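Local coordinates for protein 3-dehydroquinate dehydratase (Zymomonas mobilis subsp. mobilis, PDB 6SMF) that probably catalyses the trans-dehydration of 3-dehydroquinate to 3-dehydroshikimate through an enolate intermediate, the third step of chorismate biosynthesis, as a homododecameric type II dehydroquinase, at residues Ala62-Leu67 with Tyr93-Ala98; Leu80-Tyr85 with Ser121-Ala126. All blocks are in the same frame, centred on the assembly; numbering follows the deposited sequence.

Interaction 1: residues Ala62-Leu67 with Tyr93-Ala98; sequences ALIDWL and YDAIRA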
loop_
_atom_site.group_PDB
_atom_site.type_symbol
_atom_site.label_atom_id
_atom_site.label_comp_id
_atom_site.label_asym_id
_atom_site.label_seq_id
_atom_site.Cartn_x
_atom_site.Cartn_y
_atom_site.Cartn_z
ATOM N N ALA A 62 32.277 -6.449 0.915
ATOM C CA ALA A 62 33.148 -7.617 0.654
ATOM C C ALA A 62 32.503 -8.527 -0.402
ATOM O O ALA A 62 33.190 -8.922 -1.339
ATOM C CB ALA A 62 33.481 -8.340 1.923
ATOM N N LEU A 63 31.214 -8.812 -0.308
ATOM C CA LEU A 63 30.537 -9.717 -1.278
ATOM C C LEU A 63 30.626 -9.122 -2.683
ATOM O O LEU A 63 30.826 -9.883 -3.656
ATOM C CB LEU A 63 29.100 -9.946 -0.830
ATOM C CG LEU A 63 28.994 -10.593 0.545
ATOM C CD1 LEU A 63 27.571 -10.659 1.006
ATOM C CD2 LEU A 63 29.568 -11.976 0.525
ATOM N N ILE A 64 30.530 -7.803 -2.793
ATOM C CA ILE A 64 30.588 -7.127 -4.119
ATOM C C ILE A 64 32.027 -7.240 -4.649
ATOM O O ILE A 64 32.188 -7.736 -5.804
ATOM C CB ILE A 64 30.073 -5.690 -4.014
ATOM C CG1 ILE A 64 28.582 -5.676 -3.635
ATOM C CG2 ILE A 64 30.344 -4.951 -5.292
ATOM C CD1 ILE A 64 28.125 -4.408 -2.936
ATOM N N ASP A 65 33.027 -6.857 -3.835
ATOM C CA ASP A 65 34.476 -7.004 -4.198
ATOM C C ASP A 65 34.700 -8.421 -4.748
ATOM O O ASP A 65 35.261 -8.568 -5.817
ATOM C CB ASP A 65 35.428 -6.771 -3.015
ATOM C CG ASP A 65 35.387 -5.402 -2.311
ATOM O OD1 ASP A 65 35.034 -4.364 -2.980
ATOM O OD2 ASP A 65 35.788 -5.386 -1.121
ATOM N N TRP A 66 34.188 -9.438 -4.052
ATOM C CA TRP A 66 34.386 -10.877 -4.385
ATOM C C TRP A 66 33.649 -11.222 -5.678
ATOM O O TRP A 66 34.235 -11.882 -6.524
ATOM C CB TRP A 66 34.004 -11.800 -3.215
ATOM C CG TRP A 66 34.933 -11.641 -2.055
ATOM C CD1 TRP A 66 36.225 -11.199 -2.104
ATOM C CD2 TRP A 66 34.673 -11.930 -0.678
ATOM N NE1 TRP A 66 36.767 -11.149 -0.853
ATOM C CE2 TRP A 66 35.852 -11.620 0.039
ATOM C CE3 TRP A 66 33.572 -12.419 0.027
ATOM C CZ2 TRP A 66 35.956 -11.788 1.416
ATOM C CZ3 TRP A 66 33.682 -12.606 1.390
ATOM C CH2 TRP A 66 34.855 -12.288 2.072
ATOM N N LEU A 67 32.432 -10.732 -5.871
ATOM C CA LEU A 67 31.739 -10.945 -7.157
ATOM C C LEU A 67 32.604 -10.381 -8.271
ATOM O O LEU A 67 32.775 -11.076 -9.276
ATOM C CB LEU A 67 30.349 -10.299 -7.088
ATOM C CG LEU A 67 29.346 -11.085 -6.239
ATOM C CD1 LEU A 67 28.159 -10.205 -5.862
ATOM C CD2 LEU A 67 28.897 -12.352 -6.987
ATOM N N TYR A 93 22.661 -6.915 -6.272
ATOM C CA TYR A 93 21.822 -7.188 -7.463
ATOM C C TYR A 93 22.580 -6.637 -8.680
ATOM O O TYR A 93 22.699 -7.337 -9.686
ATOM C CB TYR A 93 20.416 -6.614 -7.257
ATOM C CG TYR A 93 19.631 -6.373 -8.516
ATOM C CD1 TYR A 93 18.808 -7.334 -9.059
ATOM C CD2 TYR A 93 19.708 -5.156 -9.164
ATOM C CE1 TYR A 93 18.090 -7.105 -10.234
ATOM C CE2 TYR A 93 19.003 -4.908 -10.317
ATOM C CZ TYR A 93 18.189 -5.870 -10.868
ATOM O OH TYR A 93 17.579 -5.469 -12.037
ATOM N N ASP A 94 23.102 -5.417 -8.572
ATOM C CA ASP A 94 23.779 -4.723 -9.697
ATOM C C ASP A 94 25.110 -5.425 -10.006
ATOM O O ASP A 94 25.418 -5.580 -11.229
ATOM C CB ASP A 94 23.967 -3.247 -9.369
ATOM C CG ASP A 94 22.791 -2.410 -9.797
ATOM O OD1 ASP A 94 22.018 -2.877 -10.676
ATOM O OD2 ASP A 94 22.709 -1.271 -9.338
ATOM N N ALA A 95 25.852 -5.837 -8.968
ATOM C CA ALA A 95 27.120 -6.586 -9.132
ATOM C C ALA A 95 26.873 -7.853 -9.956
ATOM O O ALA A 95 27.537 -8.025 -10.973
ATOM C CB ALA A 95 27.720 -6.914 -7.796
ATOM N N ILE A 96 25.889 -8.658 -9.586
ATOM C CA ILE A 96 25.520 -9.904 -10.319
ATOM C C ILE A 96 25.175 -9.559 -11.766
ATOM O O ILE A 96 25.738 -10.173 -12.684
ATOM C CB ILE A 96 24.376 -10.627 -9.627
ATOM C CG1 ILE A 96 24.780 -11.085 -8.239
ATOM C CG2 ILE A 96 23.897 -11.775 -10.480
ATOM C CD1 ILE A 96 23.585 -11.310 -7.338
ATOM N N ARG A 97 24.338 -8.554 -11.966
ATOM C CA ARG A 97 23.951 -8.172 -13.336
ATOM C C ARG A 97 25.137 -7.638 -14.155
ATOM O O ARG A 97 25.158 -7.905 -15.384
ATOM C CB ARG A 97 22.772 -7.228 -13.254
ATOM C CG ARG A 97 21.496 -8.024 -13.049
ATOM C CD ARG A 97 20.248 -7.207 -13.223
ATOM N NE ARG A 97 19.756 -7.180 -14.604
ATOM C CZ ARG A 97 19.508 -6.073 -15.300
ATOM N NH1 ARG A 97 19.715 -4.885 -14.758
ATOM N NH2 ARG A 97 19.127 -6.152 -16.563
ATOM N N ALA A 98 26.093 -6.943 -13.531
ATOM C CA ALA A 98 27.224 -6.285 -14.254
ATOM C C ALA A 98 28.234 -7.342 -14.711
ATOM O O ALA A 98 28.753 -7.190 -15.802
ATOM C CB ALA A 98 27.901 -5.275 -13.374
#
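Ile-64 and Leu-67, one turn apart on helix 60-72, meet the methyl of Ala-95 on helix 90-98. The two helices run side by side, their short segments parallel to within 1° and with axes 9.6 Å apart, as neighbouring helices on one face of a flavodoxin-like parallel α/β fold do. Ile-64 comes first. Its CG2 branch, anti to the backbone N, lies 4.1 Å from Ala-95 CB, while the side chain also packs on Ala-91 and Ile-92, a turn earlier on the partner helix. Leu-67 starts toward helix 90-98. Its CG stands anti to the carbonyl carbon (chi1 -74°), and the CD1 branch reaches Ala-95 CB at 3.8 Å. The same CD1 touches Ile-96 CG1 at 4.2 Å, so one methyl spans two consecutive residues of helix 90-98. Beneath, Leu-67 rests on Val-78 and Ile-96 on Leu-80, both of strand 77-81. Asp-94, a predicted substrate-binding residue next to Ala-95, forms a salt bridge with Arg-118 of a neighbouring subunit. Between the helices themselves the buried contact is wholly aliphatic, which implies that shape and exclusion of water, rather than directional bonds, hold them together.

Interaction 2: residues Leu80-Tyr85 with Ser121-Ala126; sequences LNAAAY and SYVGEA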
loop_
_atom_site.group_PDB
_atom_site.type_symbol
_atom_site.label_atom_id
_atom_site.label_comp_id
_atom_site.label_asym_id
_atom_site.label_seq_id
_atom_site.Cartn_x
_atom_site.Cartn_y
_atom_site.Cartn_z
ATOM N N LEU A 80 26.367 -18.066 -4.171
ATOM C CA LEU A 80 26.236 -16.886 -3.285
ATOM C C LEU A 80 25.092 -17.112 -2.308
ATOM O O LEU A 80 23.965 -17.327 -2.747
ATOM C CB LEU A 80 25.979 -15.633 -4.128
ATOM C CG LEU A 80 25.749 -14.362 -3.322
ATOM C CD1 LEU A 80 26.951 -14.071 -2.412
ATOM C CD2 LEU A 80 25.454 -13.196 -4.266
ATOM N N ASN A 81 25.424 -17.109 -1.025
ATOM C CA ASN A 81 24.475 -17.024 0.103
ATOM C C ASN A 81 24.731 -15.672 0.771
ATOM O O ASN A 81 25.620 -15.587 1.605
ATOM C CB ASN A 81 24.648 -18.220 1.039
ATOM C CG ASN A 81 23.554 -18.211 2.065
ATOM O OD1 ASN A 81 22.924 -17.176 2.216
ATOM N ND2 ASN A 81 23.328 -19.321 2.753
ATOM N N ALA A 82 24.052 -14.623 0.333
ATOM C CA ALA A 82 24.201 -13.244 0.851
ATOM C C ALA A 82 23.555 -13.101 2.237
ATOM O O ALA A 82 23.598 -12.017 2.785
ATOM C CB ALA A 82 23.595 -12.283 -0.140
ATOM N N ALA A 83 22.970 -14.159 2.785
ATOM C CA ALA A 83 22.243 -14.138 4.082
ATOM C C ALA A 83 21.303 -12.914 4.120
ATOM O O ALA A 83 20.553 -12.737 3.116
ATOM C CB ALA A 83 23.201 -14.165 5.226
ATOM N N ALA A 84 21.324 -12.076 5.172
ATOM C CA ALA A 84 20.326 -10.984 5.307
ATOM C C ALA A 84 20.461 -9.976 4.164
ATOM O O ALA A 84 19.490 -9.336 3.885
ATOM C CB ALA A 84 20.445 -10.275 6.623
ATOM N N TYR A 85 21.632 -9.831 3.544
ATOM C CA TYR A 85 21.834 -8.798 2.505
ATOM C C TYR A 85 21.031 -9.206 1.263
ATOM O O TYR A 85 20.787 -8.334 0.405
ATOM C CB TYR A 85 23.323 -8.565 2.193
ATOM C CG TYR A 85 24.122 -7.887 3.275
ATOM C CD1 TYR A 85 23.616 -6.815 3.982
ATOM C CD2 TYR A 85 25.410 -8.308 3.598
ATOM C CE1 TYR A 85 24.359 -6.188 4.969
ATOM C CE2 TYR A 85 26.148 -7.704 4.598
ATOM C CZ TYR A 85 25.625 -6.630 5.284
ATOM O OH TYR A 85 26.322 -6.003 6.278
ATOM N N SER A 121 14.126 -11.179 -2.644
ATOM C CA SER A 121 15.511 -11.592 -2.932
ATOM C C SER A 121 16.116 -10.750 -4.072
ATOM O O SER A 121 15.859 -11.035 -5.256
ATOM C CB SER A 121 15.560 -13.040 -3.213
ATOM O OG SER A 121 16.896 -13.370 -3.469
ATOM N N TYR A 122 16.886 -9.726 -3.727
ATOM C CA TYR A 122 17.633 -8.930 -4.729
ATOM C C TYR A 122 18.608 -9.882 -5.439
ATOM O O TYR A 122 18.733 -9.814 -6.654
ATOM C CB TYR A 122 18.305 -7.728 -4.093
ATOM C CG TYR A 122 17.391 -6.559 -3.856
ATOM C CD1 TYR A 122 16.817 -5.856 -4.897
ATOM C CD2 TYR A 122 17.070 -6.165 -2.562
ATOM C CE1 TYR A 122 16.010 -4.743 -4.672
ATOM C CE2 TYR A 122 16.217 -5.106 -2.326
ATOM C CZ TYR A 122 15.699 -4.381 -3.374
ATOM O OH TYR A 122 14.914 -3.291 -3.087
ATOM N N VAL A 123 19.179 -10.851 -4.747
ATOM C CA VAL A 123 20.067 -11.844 -5.432
ATOM C C VAL A 123 19.279 -12.634 -6.472
ATOM O O VAL A 123 19.718 -12.690 -7.653
ATOM C CB VAL A 123 20.708 -12.793 -4.429
ATOM C CG1 VAL A 123 21.397 -13.921 -5.151
ATOM C CG2 VAL A 123 21.663 -12.053 -3.510
ATOM N N GLY A 124 18.162 -13.212 -6.048
ATOM C CA GLY A 124 17.291 -14.025 -6.913
ATOM C C GLY A 124 16.813 -13.265 -8.136
ATOM O O GLY A 124 16.578 -13.898 -9.168
ATOM N N GLU A 125 16.627 -11.954 -8.020
ATOM C CA GLU A 125 16.142 -11.134 -9.153
ATOM C C GLU A 125 17.236 -11.020 -10.234
ATOM O O GLU A 125 16.894 -10.693 -11.352
ATOM C CB GLU A 125 15.717 -9.758 -8.647
ATOM C CG GLU A 125 14.408 -9.828 -7.911
ATOM C CD GLU A 125 13.887 -8.523 -7.365
ATOM O OE1 GLU A 125 14.084 -7.472 -8.042
ATOM O OE2 GLU A 125 13.267 -8.572 -6.281
ATOM N N ALA A 126 18.498 -11.288 -9.905
ATOM C CA ALA A 126 19.646 -11.054 -10.814
ATOM C C ALA A 126 20.365 -12.360 -11.170
ATOM O O ALA A 126 21.043 -12.382 -12.195
ATOM C CB ALA A 126 20.595 -10.119 -10.163
#
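Strand 77-81 of the parallel α/β sheet ends at Asn-81, and the chain beyond it turns past the short, weakly bonded helix 122-126; the backbones come nearest at Ala-82 and Val-123, whose CA atoms are 7.7 Å apart. The turn out of the strand is an Asx turn, a compact exit at the C-terminal ends of the strands of the flavodoxin-like sheet. Asn-81 OD1 accepts from Ala-83 N at 3.1 Å, with the donor tilted 25° out of the carbonyl plane. The bond from Ala-83 N helps to fix the amide of Asn-81, a predicted substrate-binding residue: with OD1 held by the turn, ND2 binds Tyr-139 OH and a citrate anion that probably came from the crystallisation liquor. In the next turn of the loop, Tyr-85 N bonds back to Ala-82 O at 3.0 Å. The side chain of Asn-81 starts away from the helix, whereas those of Leu-80 and Ala-82 start toward it.

Val-123 fits against these two. Its CG1 is anti to the backbone N (chi1 170°), which places CG2, beside that N, against both partners: 4.0 Å from Leu-80 CD2 and 3.9 Å from Ala-82 CB. The side chains of Leu-80 and Val-123 meet at a slant, and all three residues are buried. Val-123 also packs on Glu-105 of strand 103-107, and its side chain lies about 6 Å from that of His-107, the predicted proton donor, so this apolar cluster borders the probable active site.

Ser-121, at the N-cap, pairs through its hydroxyl with Glu-105 OE2, joining the cap to strand 103-107. The capping bond itself runs from Gly-124 N to Ser-121 OG, 2.9 Å, with an N-H...O angle of 157°.

How the interactions relate
Both interactions are apolar core contacts, neither a surface one, and both involve strand 77-81: interaction 1 joins the helices before and after it in the chain, while interaction 2 sets the end of the strand and the loop after it against helix 122-126. Across both interfaces only aliphatic groups meet; in interaction 2 the segments themselves are shaped by an Asx turn and a helix cap, whereas polar residues flanking interaction 1 reach a neighbouring subunit. Each includes a predicted substrate-binding residue, Asp-94 and Asn-81 respectively. The two also touch directly: Tyr-93 CD1 packs against Ala-126 CB at 3.5 Å, which places helix 90-98 beside helix 122-126.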